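Local coordinates for protein cysteine synthase (Fusobacterium nucleatum subsp. nucleatum strain ATCC 25586, PDB 5XEM) that produces hydrogen sulfide by pyridoxal 5'-phosphate-dependent beta-replacement on L-cysteine, giving L-lanthionine, and probably also makes L-cysteine from O-acetyl-L-serine, at residues A[202-214]-A[220-232]. Numbering follows the deposited sequence.
Sequences FPVEPASSPLLSK and HKIQGMGMSIGGI. With 85F ((2R)-2-azanyl-3-[(2R)-2-azanyl-3-oxidanyl-3-oxidanylidene-propyl]sulfanyl-propanoic acid), chain C; PLP (pyridoxal-5'-phosphate), chain D.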
ATOM      1  N   PHE A 202      22.295   3.727  14.092  1.00 15.80           N
ATOM      2  CA  PHE A 202      21.640   4.553  15.096  1.00 16.69           C
ATOM      3  C   PHE A 202      20.140   4.252  15.211  1.00 15.34           C
ATOM      4  O   PHE A 202      19.442   4.335  14.197  1.00 14.85           O
ATOM      5  CB  PHE A 202      21.771   6.035  14.765  1.00 17.28           C
ATOM      6  CG  PHE A 202      23.190   6.507  14.550  1.00 19.47           C
ATOM      7  CD1 PHE A 202      23.757   6.476  13.290  1.00 18.69           C
ATOM      8  CD2 PHE A 202      23.929   7.023  15.607  1.00 20.60           C
ATOM      9  CE1 PHE A 202      25.053   6.915  13.089  1.00 21.36           C
ATOM     10  CE2 PHE A 202      25.233   7.474  15.404  1.00 21.14           C
ATOM     11  CZ  PHE A 202      25.787   7.431  14.149  1.00 20.45           C
ATOM     12  N   PRO A 203      19.663   3.960  16.441  1.00 14.89           N
ATOM     13  CA  PRO A 203      18.249   3.926  16.738  1.00 14.50           C
ATOM     14  C   PRO A 203      17.710   5.335  16.961  1.00 13.97           C
ATOM     15  O   PRO A 203      18.478   6.242  17.370  1.00 15.24           O
ATOM     16  CB  PRO A 203      18.201   3.108  18.026  1.00 14.77           C
ATOM     17  CG  PRO A 203      19.436   3.522  18.754  1.00 15.00           C
ATOM     18  CD  PRO A 203      20.456   3.799  17.681  1.00 15.05           C
ATOM     19  N   VAL A 204      16.407   5.527  16.699  1.00 12.96           N
ATOM     20  CA  VAL A 204      15.731   6.769  16.980  1.00 12.77           C
ATOM     21  C   VAL A 204      14.608   6.466  17.967  1.00 12.57           C
ATOM     22  O   VAL A 204      13.940   5.435  17.861  1.00 12.15           O
ATOM     23  CB  VAL A 204      15.122   7.429  15.709  1.00 12.88           C
ATOM     24  CG1 VAL A 204      14.594   8.820  16.068  1.00 13.23           C
ATOM     25  CG2 VAL A 204      16.123   7.458  14.542  1.00 11.96           C
ATOM     26  N   GLU A 205      14.429   7.343  18.942  1.00 11.75           N
ATOM     27  CA  GLU A 205      13.301   7.246  19.873  1.00 12.24           C
ATOM     28  C   GLU A 205      12.568   8.580  19.931  1.00 11.62           C
ATOM     29  O   GLU A 205      13.080   9.601  19.452  1.00 11.62           O
ATOM     30  CB  GLU A 205      13.806   6.786  21.256  1.00 12.81           C
ATOM     31  CG  GLU A 205      14.599   7.821  22.031  1.00 13.21           C
ATOM     32  CD  GLU A 205      15.091   7.312  23.381  1.00 15.18           C
ATOM     33  OE1 GLU A 205      14.704   6.187  23.781  1.00 14.84           O
ATOM     34  OE2 GLU A 205      15.857   8.049  24.043  1.00 14.13           O
ATOM     35  N   PRO A 206      11.338   8.591  20.464  1.00 11.44           N
ATOM     36  CA  PRO A 206      10.634   9.865  20.549  1.00 11.42           C
ATOM     37  C   PRO A 206      11.320  10.800  21.547  1.00 11.49           C
ATOM     38  O   PRO A 206      11.634  10.378  22.675  1.00 11.38           O
ATOM     39  CB  PRO A 206       9.246   9.468  21.066  1.00 11.86           C
ATOM     40  CG  PRO A 206       9.122   8.032  20.768  1.00 11.75           C
ATOM     41  CD  PRO A 206      10.491   7.469  20.871  1.00 11.96           C
ATOM     42  N   ALA A 207      11.504  12.048  21.161  1.00 11.70           N
ATOM     43  CA  ALA A 207      12.085  13.032  22.088  1.00 12.33           C
ATOM     44  C   ALA A 207      11.263  13.175  23.355  1.00 12.91           C
ATOM     45  O   ALA A 207      11.855  13.415  24.404  1.00 13.06           O
ATOM     46  CB  ALA A 207      12.274  14.398  21.419  1.00 11.97           C
ATOM     47  N   SER A 208       9.928  13.045  23.292  1.00 12.93           N
ATOM     48  CA  SER A 208       9.103  13.153  24.507  1.00 13.71           C
ATOM     49  C   SER A 208       8.878  11.806  25.232  1.00 12.68           C
ATOM     50  O   SER A 208       8.122  11.723  26.204  1.00 12.11           O
ATOM     51  CB  SER A 208       7.768  13.831  24.201  1.00 14.98           C
ATOM     52  OG  SER A 208       7.178  13.253  23.083  1.00 18.95           O
ATOM     53  N   SER A 209       9.528  10.758  24.758  1.00 11.82           N
ATOM     54  CA  SER A 209       9.624   9.528  25.525  1.00 11.61           C
ATOM     55  C   SER A 209      11.017   8.936  25.419  1.00 12.03           C
ATOM     56  O   SER A 209      11.209   7.830  24.894  1.00 12.64           O
ATOM     57  CB  SER A 209       8.570   8.523  25.098  1.00 11.93           C
ATOM     58  OG  SER A 209       8.442   7.530  26.112  1.00 12.18           O
ATOM     59  N   PRO A 210      11.992   9.632  26.014  1.00 12.48           N
ATOM     60  CA  PRO A 210      13.392   9.376  25.800  1.00 12.03           C
ATOM     61  C   PRO A 210      13.953   8.344  26.769  1.00 12.58           C
ATOM     62  O   PRO A 210      14.892   8.644  27.545  1.00 12.92           O
ATOM     63  CB  PRO A 210      13.982  10.743  26.026  1.00 12.21           C
ATOM     64  CG  PRO A 210      13.194  11.260  27.168  1.00 12.38           C
ATOM     65  CD  PRO A 210      11.805  10.782  26.922  1.00 12.43           C
ATOM     66  N   LEU A 211      13.438   7.120  26.675  1.00 12.35           N
ATOM     67  CA  LEU A 211      13.818   6.073  27.610  1.00 13.12           C
ATOM     68  C   LEU A 211      15.306   5.740  27.530  1.00 13.69           C
ATOM     69  O   LEU A 211      15.973   5.632  28.579  1.00 13.39           O
ATOM     70  CB  LEU A 211      12.966   4.799  27.435  1.00 13.29           C
ATOM     71  CG  LEU A 211      13.287   3.643  28.379  1.00 13.13           C
ATOM     72  CD1 LEU A 211      13.218   4.108  29.825  1.00 13.25           C
ATOM     73  CD2 LEU A 211      12.349   2.447  28.147  1.00 13.54           C
ATOM     74  N   LEU A 212      15.799   5.537  26.319  1.00 13.58           N
ATOM     75  CA  LEU A 212      17.185   5.113  26.104  1.00 14.89           C
ATOM     76  C   LEU A 212      18.159   6.232  26.418  1.00 15.83           C
ATOM     77  O   LEU A 212      19.277   5.973  26.931  1.00 18.43           O
ATOM     78  CB  LEU A 212      17.407   4.660  24.652  1.00 14.00           C
ATOM     79  CG  LEU A 212      16.535   3.489  24.138  1.00 14.65           C
ATOM     80  CD1 LEU A 212      16.881   3.152  22.690  1.00 14.06           C
ATOM     81  CD2 LEU A 212      16.711   2.271  25.023  1.00 14.25           C
ATOM     82  N   SER A 213      17.777   7.466  26.108  1.00 15.75           N
ATOM     83  CA  SER A 213      18.717   8.583  26.167  1.00 16.98           C
ATOM     84  C   SER A 213      18.658   9.291  27.512  1.00 18.34           C
ATOM     85  O   SER A 213      19.666   9.812  27.954  1.00 18.56           O
ATOM     86  CB  SER A 213      18.510   9.574  25.011  1.00 15.97           C
ATOM     87  OG  SER A 213      17.200  10.125  24.994  1.00 15.41           O
ATOM     88  N   LYS A 214      17.495   9.299  28.161  1.00 18.08           N
ATOM     89  CA  LYS A 214      17.340   9.978  29.462  1.00 18.92           C
ATOM     90  C   LYS A 214      16.730   9.179  30.580  1.00 18.43           C
ATOM     91  O   LYS A 214      16.651   9.683  31.696  1.00 20.00           O
ATOM     92  CB  LYS A 214      16.556  11.278  29.297  1.00 19.98           C
ATOM     93  CG  LYS A 214      17.191  12.256  28.320  1.00 21.45           C
ATOM     94  CD  LYS A 214      16.433  13.570  28.298  1.00 23.90           C
ATOM     95  CE  LYS A 214      17.158  14.648  27.509  1.00 26.94           C
ATOM     96  NZ  LYS A 214      16.777  15.978  28.070  1.00 29.30           N
ATOM     97  N   HIS A 220       3.842  10.560  23.606  1.00 13.84           N
ATOM     98  CA  HIS A 220       4.333  10.997  22.298  1.00 13.57           C
ATOM     99  C   HIS A 220       3.339  10.566  21.250  1.00 14.17           C
ATOM    100  O   HIS A 220       2.461   9.733  21.512  1.00 13.52           O
ATOM    101  CB  HIS A 220       5.720  10.410  22.001  1.00 12.55           C
ATOM    102  CG  HIS A 220       5.685   8.933  21.717  1.00 12.57           C
ATOM    103  ND1 HIS A 220       5.541   8.441  20.460  1.00 11.91           N
ATOM    104  CD2 HIS A 220       5.754   7.828  22.568  1.00 12.27           C
ATOM    105  CE1 HIS A 220       5.478   7.088  20.523  1.00 11.98           C
ATOM    106  NE2 HIS A 220       5.621   6.717  21.798  1.00 12.52           N
ATOM    107  N   LYS A 221       3.456  11.170  20.074  1.00 14.07           N
ATOM    108  CA  LYS A 221       2.509  10.951  18.963  1.00 14.98           C
ATOM    109  C   LYS A 221       3.149  10.178  17.801  1.00 13.88           C
ATOM    110  O   LYS A 221       2.541  10.072  16.714  1.00 13.07           O
ATOM    111  CB  LYS A 221       1.992  12.300  18.456  1.00 16.39           C
ATOM    112  CG  LYS A 221       1.285  13.122  19.523  1.00 18.76           C
ATOM    113  CD  LYS A 221       0.785  14.463  19.010  1.00 21.39           C
ATOM    114  CE  LYS A 221       0.173  15.273  20.143  1.00 23.96           C
ATOM    115  NZ  LYS A 221      -0.185  16.643  19.688  1.00 28.15           N
ATOM    116  N   ILE A 222       4.356   9.657  17.994  1.00 12.45           N
ATOM    117  CA  ILE A 222       5.064   8.974  16.892  1.00 12.46           C
ATOM    118  C   ILE A 222       4.641   7.508  16.951  1.00 13.22           C
ATOM    119  O   ILE A 222       5.352   6.639  17.485  1.00 12.88           O
ATOM    120  CB  ILE A 222       6.592   9.138  16.941  1.00 12.05           C
ATOM    121  CG1 ILE A 222       6.970  10.631  17.115  1.00 12.08           C
ATOM    122  CG2 ILE A 222       7.244   8.507  15.708  1.00 11.45           C
ATOM    123  CD1 ILE A 222       8.455  10.891  17.300  1.00 11.90           C
ATOM    124  N   GLN A 223       3.459   7.247  16.399  1.00 13.55           N
ATOM    125  CA  GLN A 223       2.826   5.931  16.520  1.00 14.32           C
ATOM    126  C   GLN A 223       3.722   4.789  16.079  1.00 13.77           C
ATOM    127  O   GLN A 223       4.317   4.846  14.999  1.00 13.57           O
ATOM    128  CB  GLN A 223       1.505   5.899  15.742  1.00 15.66           C
ATOM    129  CG  GLN A 223       0.478   6.898  16.223  1.00 17.24           C
ATOM    130  CD  GLN A 223      -0.871   6.755  15.515  1.00 18.76           C
ATOM    131  OE1 GLN A 223      -1.350   5.628  15.265  1.00 22.07           O
ATOM    132  NE2 GLN A 223      -1.503   7.898  15.207  1.00 19.70           N
ATOM    133  N   GLY A 224       3.806   3.734  16.905  1.00 13.07           N
ATOM    134  CA  GLY A 224       4.671   2.590  16.605  1.00 13.49           C
ATOM    135  C   GLY A 224       6.024   2.697  17.301  1.00 13.95           C
ATOM    136  O   GLY A 224       6.628   1.680  17.722  1.00 14.70           O
ATOM    137  N   MET A 225       6.519   3.915  17.458  1.00 12.69           N
ATOM    138  CA  MET A 225       7.807   4.074  18.161  1.00 12.34           C
ATOM    139  C   MET A 225       7.550   4.242  19.672  1.00 11.61           C
ATOM    140  O   MET A 225       6.402   4.318  20.119  1.00 11.77           O
ATOM    141  CB  MET A 225       8.585   5.242  17.577  1.00 12.84           C
ATOM    142  CG  MET A 225       9.402   4.865  16.354  1.00 13.06           C
ATOM    143  SD  MET A 225      10.127   6.249  15.467  1.00 13.70           S
ATOM    144  CE  MET A 225      11.108   6.982  16.810  1.00 13.24           C
ATOM    145  N   GLY A 226       8.621   4.281  20.446  1.00 12.10           N
ATOM    146  CA  GLY A 226       8.546   4.430  21.880  1.00 12.09           C
ATOM    147  C   GLY A 226       8.485   3.076  22.557  1.00 12.55           C
ATOM    148  O   GLY A 226       8.105   2.082  21.950  1.00 12.50           O
ATOM    149  N   MET A 227       8.831   3.062  23.833  1.00 12.70           N
ATOM    150  CA  MET A 227       8.936   1.833  24.627  1.00 13.35           C
ATOM    151  C   MET A 227       8.072   1.979  25.857  1.00 14.50           C
ATOM    152  O   MET A 227       8.436   2.712  26.768  1.00 14.92           O
ATOM    153  CB  MET A 227      10.385   1.655  25.033  1.00 13.38           C
ATOM    154  CG  MET A 227      11.222   1.169  23.862  1.00 13.13           C
ATOM    155  SD  MET A 227      12.992   1.132  24.228  1.00 14.34           S
ATOM    156  CE  MET A 227      13.663   0.661  22.639  1.00 13.20           C
ATOM    157  N   SER A 228       6.922   1.307  25.871  1.00 14.79           N
ATOM    158  CA  SER A 228       5.946   1.470  26.958  1.00 14.56           C
ATOM    159  C   SER A 228       5.515   0.178  27.648  1.00 14.58           C
ATOM    160  O   SER A 228       4.430   0.126  28.282  1.00 14.97           O
ATOM    161  CB  SER A 228       4.721   2.259  26.477  1.00 14.99           C
ATOM    162  OG  SER A 228       3.956   1.598  25.479  1.00 14.45           O
ATOM    163  N   ILE A 229       6.327  -0.859  27.544  1.00 15.81           N
ATOM    164  CA  ILE A 229       6.012  -2.131  28.242  1.00 17.54           C
ATOM    165  C   ILE A 229       6.532  -2.165  29.684  1.00 19.54           C
ATOM    166  O   ILE A 229       6.326  -3.161  30.373  1.00 20.18           O
ATOM    167  CB  ILE A 229       6.500  -3.408  27.489  1.00 18.65           C
ATOM    168  CG1 ILE A 229       8.034  -3.553  27.538  1.00 18.98           C
ATOM    169  CG2 ILE A 229       5.973  -3.397  26.067  1.00 18.72           C
ATOM    170  CD1 ILE A 229       8.566  -4.886  27.023  1.00 19.80           C
ATOM    171  N   GLY A 230       7.212  -1.111  30.132  1.00 20.23           N
ATOM    172  CA  GLY A 230       7.730  -1.046  31.513  1.00 21.18           C
ATOM    173  C   GLY A 230       9.215  -1.314  31.618  1.00 22.91           C
ATOM    174  O   GLY A 230       9.727  -1.637  32.700  1.00 25.29           O
ATOM    175  N   GLY A 231       9.922  -1.170  30.507  1.00 20.18           N
ATOM    176  CA  GLY A 231      11.367  -1.370  30.486  1.00 19.72           C
ATOM    177  C   GLY A 231      11.810  -1.507  29.047  1.00 18.79           C
ATOM    178  O   GLY A 231      10.976  -1.423  28.124  1.00 18.92           O
ATOM    179  N   ILE A 232      13.106  -1.712  28.849  1.00 17.10           N
ATOM    180  CA  ILE A 232      13.655  -1.902  27.512  1.00 17.38           C
ATOM    181  C   ILE A 232      13.405  -3.336  27.024  1.00 17.15           C
ATOM    182  O   ILE A 232      13.714  -4.285  27.720  1.00 17.36           O
ATOM    183  CB  ILE A 232      15.165  -1.567  27.485  1.00 18.57           C
ATOM    184  CG1 ILE A 232      15.386  -0.109  27.894  1.00 18.50           C
ATOM    185  CG2 ILE A 232      15.758  -1.806  26.103  1.00 17.32           C
ATOM    186  CD1 ILE A 232      16.833   0.247  28.145  1.00 20.37           C
TER
HETATM  187  N   85F C 501       5.415  -1.190  16.147  1.00 14.23           N
HETATM  188  CA  85F C 501       5.076  -2.315  17.045  1.00 13.70           C
HETATM  189  CB  85F C 501       5.025  -1.836  18.513  1.00 15.71           C
HETATM  190  SG  85F C 501       6.613  -1.435  19.201  1.00 18.25           S
HETATM  191  CD  85F C 501       6.326  -1.026  20.937  1.00 16.79           C
HETATM  192  CE  85F C 501       5.395   0.192  21.174  1.00 16.87           C
HETATM  193  NZ2 85F C 501       5.803   1.355  20.374  1.00 16.00           N
HETATM  194  CZ1 85F C 501       5.488   0.564  22.679  1.00 17.16           C
HETATM  195  OH1 85F C 501       4.936   1.655  23.008  1.00 16.22           O
HETATM  196  OH2 85F C 501       6.095  -0.189  23.492  1.00 15.94           O
HETATM  197  C   85F C 501       3.753  -2.942  16.662  1.00 13.13           C
HETATM  198  OXT 85F C 501       3.382  -2.799  15.487  1.00 11.94           O
HETATM  199  O   85F C 501       3.148  -3.600  17.544  1.00 13.72           O
HETATM  200  N1  PLP D 502       7.302   2.439  13.234  1.00 11.63           N
HETATM  201  C2  PLP D 502       6.097   1.848  13.217  1.00 12.08           C
HETATM  202  C2A PLP D 502       4.982   2.421  12.341  1.00 11.06           C
HETATM  203  C3  PLP D 502       5.847   0.691  13.977  1.00 11.97           C
HETATM  204  O3  PLP D 502       4.626   0.103  13.930  1.00 13.45           O
HETATM  205  C4  PLP D 502       6.854   0.153  14.774  1.00 12.28           C
HETATM  206  C4A PLP D 502       6.626  -1.091  15.615  1.00 12.57           C
HETATM  207  C5  PLP D 502       8.100   0.794  14.764  1.00 11.95           C
HETATM  208  C6  PLP D 502       8.288   1.927  13.976  1.00 12.23           C
HETATM  209  C5A PLP D 502       9.278   0.300  15.575  1.00 12.28           C
HETATM  210  O4P PLP D 502       9.800  -0.950  14.997  1.00 11.96           O
HETATM  211  P   PLP D 502      10.533  -2.093  15.888  1.00 12.45           P
HETATM  212  O1P PLP D 502      11.144  -3.045  15.018  1.00 12.50           O
HETATM  213  O2P PLP D 502       9.475  -2.609  16.734  1.00 13.12           O
HETATM  214  O3P PLP D 502      11.479  -1.321  16.738  1.00 11.05           O
HETATM  215  O   HOH W   1      10.399   5.230  24.728  1.00 14.03           O
HETATM  216  O   HOH W   2       6.981   5.260  25.721  1.00 15.93           O
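Pro206 turns the CB-CG edge of its ring to one face of the His220 imidazole in a CH-pi contact, its CG almost over the ring centre and 3.6 Å from the centroid. The His220 chi1 of 71° sets CG between backbone N and carbonyl carbon and turns the ring back over its own loop, where ND1 accepts the amide of Ile222 from 18° outside the ring plane. Beyond the proline, Met225 bends at its thioether (chi3 58°) and carries CE to 3.4 Å from Val204 O, beside Val204 CG1; the CD1 methyl of Ile222 rests near Pro206 CA. A second apolar patch forms where Leu211 CD2 meets Met227 CB at 3.8 Å, while Leu212 CD2 reaches both Met227 SD and, at 3.7 Å, Ile232 CD1.

Between the patches, water 1 joins the segments, donating to Ser209 O and accepting from Met227 N at 2.8 Å. The first turn of helix 211-214 is bound by the Glu205 carboxylate, whose OE1 takes Leu212 N through its syn lone pair (2.8 Å) and whose OE2 accepts both N and OG of Ser213. On the far side of 220-232, the carbonyls of Gly224 and Gly226 accept from the lanthionine amine NZ2, and Ser228 gives its N and OG to the carboxylate, OG also meeting Met124 N. The contact thus illustrates how a PLP-dependent enzyme of the cysteine synthase family backs the loop that grips the lanthionine with the C-terminal end of a parallel strand: strand 200-206 and its following turn support one wall of the lanthionine and cofactor pocket.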